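Local coordinates for protein kojibiose phosphorylase (Gut metagenome, PDB 6W0P) that belongs to glycoside hydrolase family 65, carbohydrate-active enzymes that join a beta-rich N-terminal domain to a helical, (alpha/alpha)6-barrel catalytic domain, at residues A[415-420]-A[468-473]; A[476-481]-A[584-589]; A[544-549]-A[588-593]. All coordinates share one frame; numbering follows the deposited sequence.

The three contacts lie on the same side of the chain's centre, within the helical central catalytic region. Interactions 2 and 3 are nearest neighbours, their centres about 10 Å apart; both use Pro-588 and Asp-589, and a hydrogen bond of 2.7 Å from Gln-548 NE2 to Asp-477 OD2 ties them together. Interaction 1 is centred about 14 Å from interaction 2 and meets it by packing, with Thr-415 CG2 4.1 Å from Leu-481 CD1. It does not touch interaction 3, the nearest atoms being about 6 Å apart. From interaction 1, apolar and without cross-segment hydrogen bonds, the chain runs on into interaction 2, which joins hydrogen bonds to a CH-pi contact.

Interaction 1: A[415-420]-A[468-473]; sequences TQFQPS and FSFYGV
Phe-417 and Val-473 meet because each turns a branch opposite its own carbonyl carbon, CG of the phenylalanine with chi1 -50° and CG1 of the valine with chi1 -65°. The two side chains cross at about a right angle, and Phe-417 CE2 comes to 3.7 Å from Val-473 CG1. A short beta-branched residue suits this place, packing its CG1 against the ring while its backbone stays close to the partner chain: Val-473 CA is 3.2 Å from Thr-415 O, a weak, strongly bent CA-H...O contact. The same Thr-415 O sits 3.9 Å above the plane of the Phe-417 ring, toward its rim. Phe-470 adds a looser touch, its CD2 4.3 Å from Phe-417 CD2. Gly-472 and Val-473 form a G1 beta bulge opposite Val-483, with a positive phi (68°) that Gly-472, lacking a side chain, adopts easily. Beyond the pair, Phe-454 of helix 437-458 meets Phe-417 edge-to-face. A backbone hydrogen bond between Thr-415 and Met-474, just past the segment, fixes the two chains side by side; across the segments, where the start of helix 418-434 joins the bulge, apolar packing dominates, with the weak C-H...O contact beside it.

Interaction 2: A[476-481]-A[584-589]; sequences PDEFKL and IIKQPD
The backbones of Asp-477 and Lys-586 pass with their CA atoms 5.2 Å apart, where a type I beta turn from Asp-477 to Lys-480 lies against the irregular chain before helix 590-596. Inside the turn is an Asx turn: Asp-477 OD1 accepts from Phe-479 N at 3.0 Å. Lys-586 N reaches the same Asp-477 OD1 at 2.9 Å, almost straight at 176°. The two N-H groups approach from opposite faces of the carboxylate plane, so one buried oxygen both shapes the turn and binds the neighbouring segment. Aspartate suits the task because its short chain, with CG opposite the backbone N (chi1 169°), carries OD1 to both donors. Its OD2 takes a hydrogen bond from Gln-548 NE2 and another from a water, which also donates to Ile-584 O and accepts from Lys-480 NZ. The ammonium group of Lys-480 is surrounded by this water and by Phe-479 O, Tyr-580 O and Thr-582 O, which its three hydrogens must share.

The apolar half of the contact centres on Phe-479. Lys-586 CB stands over its face, 3.5 Å from the ring centroid of Phe-479 in a CH-pi contact, while Ile-584 O lies at the ring edge, 3.5 Å from Phe-479 CD2. A lysine fits here because its aliphatic stem can cover the ring and pass Glu-478 CB, leaving NZ to form a salt bridge with Glu-620. At the other end, Pro-476 has no N-H to offer, and the carboxylate of Asp-589 bonds to the next residue instead: Asp-477 N meets Asp-589 OD2 at 2.8 Å, on its anti side, tilted 28° out of the carboxylate plane. A second water donates to this same Asp-589 OD2 and, at 2.7 Å, to Asp-477 O.

Interaction 3: A[544-549]-A[588-593]; sequences LLFEQN and PDVLMF
Phe-593 points the edge of its ring at the face of Phe-546, a T-shaped pair with centroids 4.9 Å apart and planes at 85°. Phe-593 CZ stands over the middle of the other ring, 3.6 Å from Phe-546 CG, setting ring hydrogens against pi density. Val-590, one helical turn earlier, packs beside the pair with CG1 3.9 Å from Phe-546 CB, while CG2 is 3.8 Å from Gln-548 CA. The amide of Gln-548 stacks flat on the carboxylate of Asp-589, their planes 1° apart and Gln-548 CD 3.8 Å from Asp-589 CG.

Two waters bridge the segments on this polar side. One donates to Gln-548 OE1 and accepts from Val-590 N; the other donates to Gln-548 O and to Asp-589 OD1. Glutamine suits the position: with CG opposite its backbone N (chi1 -170°), the extended chain lays the amide over the acid and still presents NE2 to Asp-477 OD2. Asn-486 ND2 steadies the acid at Asp-589 OD1.

Farther out, Phe-593 stacks on Phe-491 of helix 487-504, and Tyr-613 of helix 603-613 bonds to Phe-546 O and touches Val-590, so helix 590-596 and the 544-549 loop pack against both helices.

Interaction 1: A[415-420]-A[468-473]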
# COMPACT_ATOMS: atom_id res chain seq x y z
N THR A 415 -5.74 5.01 -10.28
CA THR A 415 -4.98 4.97 -11.56
C THR A 415 -5.81 4.53 -12.76
O THR A 415 -5.37 4.85 -13.89
CB THR A 415 -3.75 4.06 -11.41
OG1 THR A 415 -4.23 2.75 -11.12
CG2 THR A 415 -2.82 4.57 -10.34
N GLN A 416 -6.93 3.83 -12.56
CA GLN A 416 -7.67 3.13 -13.64
C GLN A 416 -9.00 3.84 -13.87
O GLN A 416 -9.85 3.82 -12.97
CB GLN A 416 -7.93 1.67 -13.29
CG GLN A 416 -6.70 0.77 -13.33
CD GLN A 416 -7.08 -0.66 -13.04
OE1 GLN A 416 -7.56 -0.95 -11.94
NE2 GLN A 416 -6.99 -1.51 -14.05
N PHE A 417 -9.21 4.41 -15.06
CA PHE A 417 -10.47 5.13 -15.38
C PHE A 417 -11.32 4.29 -16.33
O PHE A 417 -12.37 4.79 -16.78
CB PHE A 417 -10.13 6.56 -15.82
CG PHE A 417 -9.20 7.21 -14.82
CD1 PHE A 417 -9.49 7.18 -13.47
CD2 PHE A 417 -8.00 7.78 -15.21
CE1 PHE A 417 -8.62 7.74 -12.54
CE2 PHE A 417 -7.14 8.34 -14.29
CZ PHE A 417 -7.44 8.31 -12.95
N GLN A 418 -10.95 3.02 -16.54
CA GLN A 418 -11.74 2.07 -17.36
C GLN A 418 -13.18 2.00 -16.84
O GLN A 418 -14.06 1.76 -17.64
CB GLN A 418 -11.10 0.67 -17.44
CG GLN A 418 -10.90 -0.05 -16.11
CD GLN A 418 -9.78 -1.08 -16.16
OE1 GLN A 418 -8.73 -0.85 -16.77
NE2 GLN A 418 -10.00 -2.21 -15.53
N PRO A 419 -13.53 2.19 -15.55
CA PRO A 419 -14.95 2.14 -15.19
C PRO A 419 -15.75 3.32 -15.77
O PRO A 419 -16.89 3.12 -16.18
CB PRO A 419 -14.96 2.18 -13.66
CG PRO A 419 -13.53 1.86 -13.23
CD PRO A 419 -12.65 2.32 -14.37
N SER A 420 -15.14 4.51 -15.81
CA SER A 420 -15.74 5.76 -16.31
C SER A 420 -15.90 5.70 -17.84
O SER A 420 -17.01 5.88 -18.31
CB SER A 420 -14.94 6.96 -15.87
OG SER A 420 -15.02 7.12 -14.46
N PHE A 468 -2.36 16.68 -24.83
CA PHE A 468 -3.27 16.31 -23.73
C PHE A 468 -3.16 14.80 -23.50
O PHE A 468 -3.09 14.04 -24.49
CB PHE A 468 -4.71 16.76 -24.04
CG PHE A 468 -5.66 16.71 -22.87
CD1 PHE A 468 -5.80 17.78 -22.01
CD2 PHE A 468 -6.43 15.58 -22.62
CE1 PHE A 468 -6.68 17.72 -20.94
CE2 PHE A 468 -7.32 15.53 -21.56
CZ PHE A 468 -7.44 16.60 -20.72
N SER A 469 -3.13 14.34 -22.24
CA SER A 469 -3.09 12.89 -21.94
C SER A 469 -3.59 12.61 -20.53
O SER A 469 -4.13 13.51 -19.90
CB SER A 469 -1.71 12.36 -22.17
OG SER A 469 -1.71 10.95 -22.14
N PHE A 470 -3.45 11.36 -20.07
CA PHE A 470 -3.59 11.00 -18.65
C PHE A 470 -2.22 10.56 -18.20
O PHE A 470 -1.62 9.70 -18.86
CB PHE A 470 -4.70 9.96 -18.45
CG PHE A 470 -6.07 10.44 -18.88
CD1 PHE A 470 -6.43 10.49 -20.22
CD2 PHE A 470 -6.97 10.94 -17.95
CE1 PHE A 470 -7.67 10.96 -20.61
CE2 PHE A 470 -8.22 11.39 -18.35
CZ PHE A 470 -8.57 11.40 -19.67
N TYR A 471 -1.76 11.15 -17.10
CA TYR A 471 -0.46 10.90 -16.44
C TYR A 471 -0.75 10.09 -15.17
O TYR A 471 -1.80 10.36 -14.56
CB TYR A 471 0.24 12.23 -16.14
CG TYR A 471 0.71 12.93 -17.38
CD1 TYR A 471 -0.12 13.81 -18.06
CD2 TYR A 471 1.97 12.71 -17.88
CE1 TYR A 471 0.29 14.46 -19.21
CE2 TYR A 471 2.38 13.30 -19.07
CZ TYR A 471 1.54 14.18 -19.74
OH TYR A 471 1.96 14.78 -20.88
N GLY A 472 0.14 9.16 -14.82
CA GLY A 472 0.12 8.40 -13.56
C GLY A 472 -1.07 7.48 -13.54
O GLY A 472 -1.86 7.55 -12.60
N VAL A 473 -1.22 6.68 -14.59
CA VAL A 473 -2.43 5.84 -14.81
C VAL A 473 -2.05 4.37 -14.95
O VAL A 473 -0.83 4.03 -14.93
CB VAL A 473 -3.26 6.34 -16.01
CG1 VAL A 473 -3.82 7.73 -15.72
CG2 VAL A 473 -2.49 6.31 -17.32

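Interaction 2: A[476-481]-A[584-589]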
# COMPACT_ATOMS: atom_id res chain seq x y z
N PRO A 476 -6.27 -1.45 -18.59
CA PRO A 476 -6.70 -2.79 -18.19
C PRO A 476 -5.54 -3.74 -17.85
O PRO A 476 -5.74 -4.59 -17.00
CB PRO A 476 -7.52 -3.28 -19.41
CG PRO A 476 -7.96 -2.00 -20.11
CD PRO A 476 -6.83 -1.01 -19.87
N ASP A 477 -4.37 -3.58 -18.49
CA ASP A 477 -3.14 -4.36 -18.19
C ASP A 477 -2.62 -3.87 -16.84
O ASP A 477 -1.97 -2.81 -16.80
CB ASP A 477 -2.04 -4.27 -19.26
CG ASP A 477 -0.72 -4.87 -18.80
OD1 ASP A 477 -0.78 -5.74 -17.93
OD2 ASP A 477 0.38 -4.43 -19.28
N GLU A 478 -2.91 -4.60 -15.78
CA GLU A 478 -2.56 -4.16 -14.41
C GLU A 478 -1.07 -4.34 -14.15
O GLU A 478 -0.64 -3.98 -13.04
CB GLU A 478 -3.40 -4.92 -13.39
CG GLU A 478 -4.87 -4.70 -13.60
CD GLU A 478 -5.75 -5.35 -12.56
OE1 GLU A 478 -5.21 -6.04 -11.70
OE2 GLU A 478 -6.93 -5.12 -12.60
N PHE A 479 -0.31 -4.83 -15.12
CA PHE A 479 1.15 -5.00 -14.97
C PHE A 479 1.88 -3.72 -15.36
O PHE A 479 3.10 -3.74 -15.33
CB PHE A 479 1.62 -6.23 -15.76
CG PHE A 479 1.08 -7.54 -15.24
CD1 PHE A 479 0.47 -7.65 -13.99
CD2 PHE A 479 1.26 -8.70 -15.99
CE1 PHE A 479 -0.00 -8.87 -13.52
CE2 PHE A 479 0.82 -9.93 -15.50
CZ PHE A 479 0.17 -10.01 -14.28
N LYS A 480 1.16 -2.63 -15.64
CA LYS A 480 1.76 -1.31 -15.98
C LYS A 480 1.15 -0.22 -15.09
O LYS A 480 -0.04 0.14 -15.31
CB LYS A 480 1.58 -1.00 -17.47
CG LYS A 480 2.61 -1.68 -18.34
CD LYS A 480 4.02 -1.14 -18.12
CE LYS A 480 5.09 -2.15 -18.46
NZ LYS A 480 4.87 -3.45 -17.77
N LEU A 481 1.96 0.29 -14.15
CA LEU A 481 1.54 1.19 -13.04
C LEU A 481 2.23 2.56 -13.13
O LEU A 481 3.46 2.60 -13.23
CB LEU A 481 1.85 0.49 -11.72
CG LEU A 481 1.74 1.35 -10.46
CD1 LEU A 481 0.36 1.97 -10.32
CD2 LEU A 481 2.11 0.55 -9.23
N ILE A 584 5.67 -8.15 -20.05
CA ILE A 584 4.63 -9.19 -19.80
C ILE A 584 3.35 -8.43 -19.46
O ILE A 584 3.39 -7.56 -18.58
CB ILE A 584 5.04 -10.12 -18.65
CG1 ILE A 584 6.36 -10.84 -18.92
CG2 ILE A 584 3.93 -11.09 -18.33
CD1 ILE A 584 7.02 -11.36 -17.67
N ILE A 585 2.25 -8.80 -20.12
CA ILE A 585 0.93 -8.13 -20.06
C ILE A 585 -0.07 -9.08 -19.41
O ILE A 585 -0.05 -10.32 -19.70
CB ILE A 585 0.51 -7.70 -21.47
CG1 ILE A 585 1.41 -6.59 -22.01
CG2 ILE A 585 -0.95 -7.29 -21.53
CD1 ILE A 585 1.45 -6.56 -23.51
N LYS A 586 -0.91 -8.54 -18.52
CA LYS A 586 -1.89 -9.36 -17.79
C LYS A 586 -3.04 -9.74 -18.72
O LYS A 586 -3.45 -10.89 -18.71
CB LYS A 586 -2.37 -8.59 -16.56
CG LYS A 586 -3.35 -9.34 -15.67
CD LYS A 586 -3.81 -8.43 -14.55
CE LYS A 586 -4.95 -8.98 -13.74
NZ LYS A 586 -4.43 -10.07 -12.90
N GLN A 587 -3.55 -8.79 -19.48
CA GLN A 587 -4.84 -8.97 -20.18
C GLN A 587 -4.91 -7.94 -21.30
O GLN A 587 -4.09 -7.05 -21.37
CB GLN A 587 -5.98 -8.84 -19.17
CG GLN A 587 -6.13 -7.44 -18.57
CD GLN A 587 -7.07 -7.42 -17.38
OE1 GLN A 587 -6.67 -7.69 -16.26
NE2 GLN A 587 -8.33 -7.07 -17.60
N PRO A 588 -5.90 -8.06 -22.19
CA PRO A 588 -6.03 -7.10 -23.29
C PRO A 588 -6.01 -5.65 -22.81
O PRO A 588 -6.78 -5.29 -21.93
CB PRO A 588 -7.37 -7.48 -23.92
CG PRO A 588 -7.48 -8.96 -23.61
CD PRO A 588 -6.91 -9.12 -22.22
N ASP A 589 -5.14 -4.84 -23.41
CA ASP A 589 -5.09 -3.38 -23.18
C ASP A 589 -5.32 -2.71 -24.54
O ASP A 589 -6.46 -2.32 -24.82
CB ASP A 589 -3.79 -3.06 -22.43
CG ASP A 589 -3.79 -1.73 -21.73
OD1 ASP A 589 -4.02 -0.72 -22.44
OD2 ASP A 589 -3.56 -1.70 -20.47
O HOH W 1 3.01 -5.06 -18.98
O HOH W 2 -1.86 -0.63 -18.33

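Interaction 3: A[544-549]-A[588-593]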
# COMPACT_ATOMS: atom_id res chain seq x y z
N LEU A 544 1.58 -0.07 -38.16
CA LEU A 544 0.14 -0.18 -37.81
C LEU A 544 -0.02 -0.52 -36.31
O LEU A 544 -1.14 -0.92 -35.93
CB LEU A 544 -0.54 -1.25 -38.68
CG LEU A 544 -0.37 -1.15 -40.20
CD1 LEU A 544 -1.10 -2.29 -40.89
CD2 LEU A 544 -0.85 0.19 -40.75
N LEU A 545 1.03 -0.37 -35.48
CA LEU A 545 0.98 -0.73 -34.02
C LEU A 545 0.52 0.48 -33.19
O LEU A 545 0.92 1.61 -33.50
CB LEU A 545 2.35 -1.21 -33.54
CG LEU A 545 2.84 -2.53 -34.13
CD1 LEU A 545 4.28 -2.81 -33.73
CD2 LEU A 545 1.96 -3.69 -33.69
N PHE A 546 -0.31 0.24 -32.18
CA PHE A 546 -0.44 1.13 -31.00
C PHE A 546 0.61 0.72 -29.98
O PHE A 546 0.87 -0.51 -29.83
CB PHE A 546 -1.84 1.07 -30.38
CG PHE A 546 -2.92 1.59 -31.28
CD1 PHE A 546 -3.25 2.94 -31.30
CD2 PHE A 546 -3.60 0.73 -32.13
CE1 PHE A 546 -4.25 3.40 -32.16
CE2 PHE A 546 -4.61 1.19 -32.95
CZ PHE A 546 -4.94 2.53 -32.96
N GLU A 547 1.25 1.70 -29.35
CA GLU A 547 2.18 1.42 -28.22
C GLU A 547 1.33 1.49 -26.96
O GLU A 547 0.63 2.47 -26.83
CB GLU A 547 3.38 2.37 -28.19
CG GLU A 547 4.43 1.94 -27.15
CD GLU A 547 5.69 2.79 -27.07
OE1 GLU A 547 5.66 3.95 -27.54
OE2 GLU A 547 6.67 2.31 -26.50
N GLN A 548 1.37 0.47 -26.10
CA GLN A 548 0.43 0.32 -24.97
C GLN A 548 0.54 1.52 -24.04
O GLN A 548 -0.50 1.98 -23.53
CB GLN A 548 0.70 -0.97 -24.18
CG GLN A 548 -0.39 -1.25 -23.18
CD GLN A 548 -0.16 -2.56 -22.48
OE1 GLN A 548 -0.20 -3.62 -23.10
NE2 GLN A 548 0.06 -2.47 -21.18
N ASN A 549 1.77 1.98 -23.80
CA ASN A 549 2.02 3.23 -23.03
C ASN A 549 3.39 3.78 -23.45
O ASN A 549 4.15 3.04 -24.13
CB ASN A 549 1.88 3.00 -21.52
CG ASN A 549 2.88 2.00 -20.97
OD1 ASN A 549 2.48 0.91 -20.54
ND2 ASN A 549 4.15 2.37 -20.93
N PRO A 588 -5.90 -8.06 -22.19
CA PRO A 588 -6.03 -7.10 -23.29
C PRO A 588 -6.01 -5.65 -22.81
O PRO A 588 -6.78 -5.29 -21.93
CB PRO A 588 -7.37 -7.48 -23.92
CG PRO A 588 -7.48 -8.96 -23.61
CD PRO A 588 -6.91 -9.12 -22.22
N ASP A 589 -5.14 -4.84 -23.41
CA ASP A 589 -5.09 -3.38 -23.18
C ASP A 589 -5.32 -2.71 -24.54
O ASP A 589 -6.46 -2.32 -24.82
CB ASP A 589 -3.79 -3.06 -22.43
CG ASP A 589 -3.79 -1.73 -21.73
OD1 ASP A 589 -4.02 -0.72 -22.44
OD2 ASP A 589 -3.56 -1.70 -20.47
N VAL A 590 -4.31 -2.70 -25.42
CA VAL A 590 -4.49 -2.26 -26.83
C VAL A 590 -5.60 -3.11 -27.47
O VAL A 590 -6.49 -2.54 -28.14
CB VAL A 590 -3.17 -2.36 -27.62
CG1 VAL A 590 -3.41 -2.25 -29.13
CG2 VAL A 590 -2.17 -1.34 -27.15
N LEU A 591 -5.53 -4.43 -27.30
CA LEU A 591 -6.45 -5.39 -27.97
C LEU A 591 -7.86 -5.24 -27.39
O LEU A 591 -8.84 -5.59 -28.08
CB LEU A 591 -5.91 -6.82 -27.80
CG LEU A 591 -4.67 -7.17 -28.61
CD1 LEU A 591 -4.49 -8.68 -28.69
CD2 LEU A 591 -4.71 -6.56 -30.02
N MET A 592 -7.97 -4.72 -26.17
CA MET A 592 -9.28 -4.39 -25.57
C MET A 592 -9.95 -3.25 -26.37
O MET A 592 -11.09 -3.43 -26.77
CB MET A 592 -9.13 -3.95 -24.11
CG MET A 592 -10.45 -3.93 -23.39
SD MET A 592 -11.07 -5.63 -23.23
CE MET A 592 -12.80 -5.30 -22.90
N PHE A 593 -9.30 -2.11 -26.61
CA PHE A 593 -10.02 -1.03 -27.32
C PHE A 593 -10.20 -1.43 -28.80
O PHE A 593 -11.17 -1.03 -29.40
CB PHE A 593 -9.40 0.35 -27.09
CG PHE A 593 -8.11 0.63 -27.80
CD1 PHE A 593 -8.11 0.96 -29.14
CD2 PHE A 593 -6.92 0.64 -27.11
CE1 PHE A 593 -6.92 1.24 -29.80
CE2 PHE A 593 -5.73 0.94 -27.76
CZ PHE A 593 -5.74 1.24 -29.11
O HOH W 3 -1.60 -4.12 -25.11
O HOH W 4 -2.93 0.76 -24.32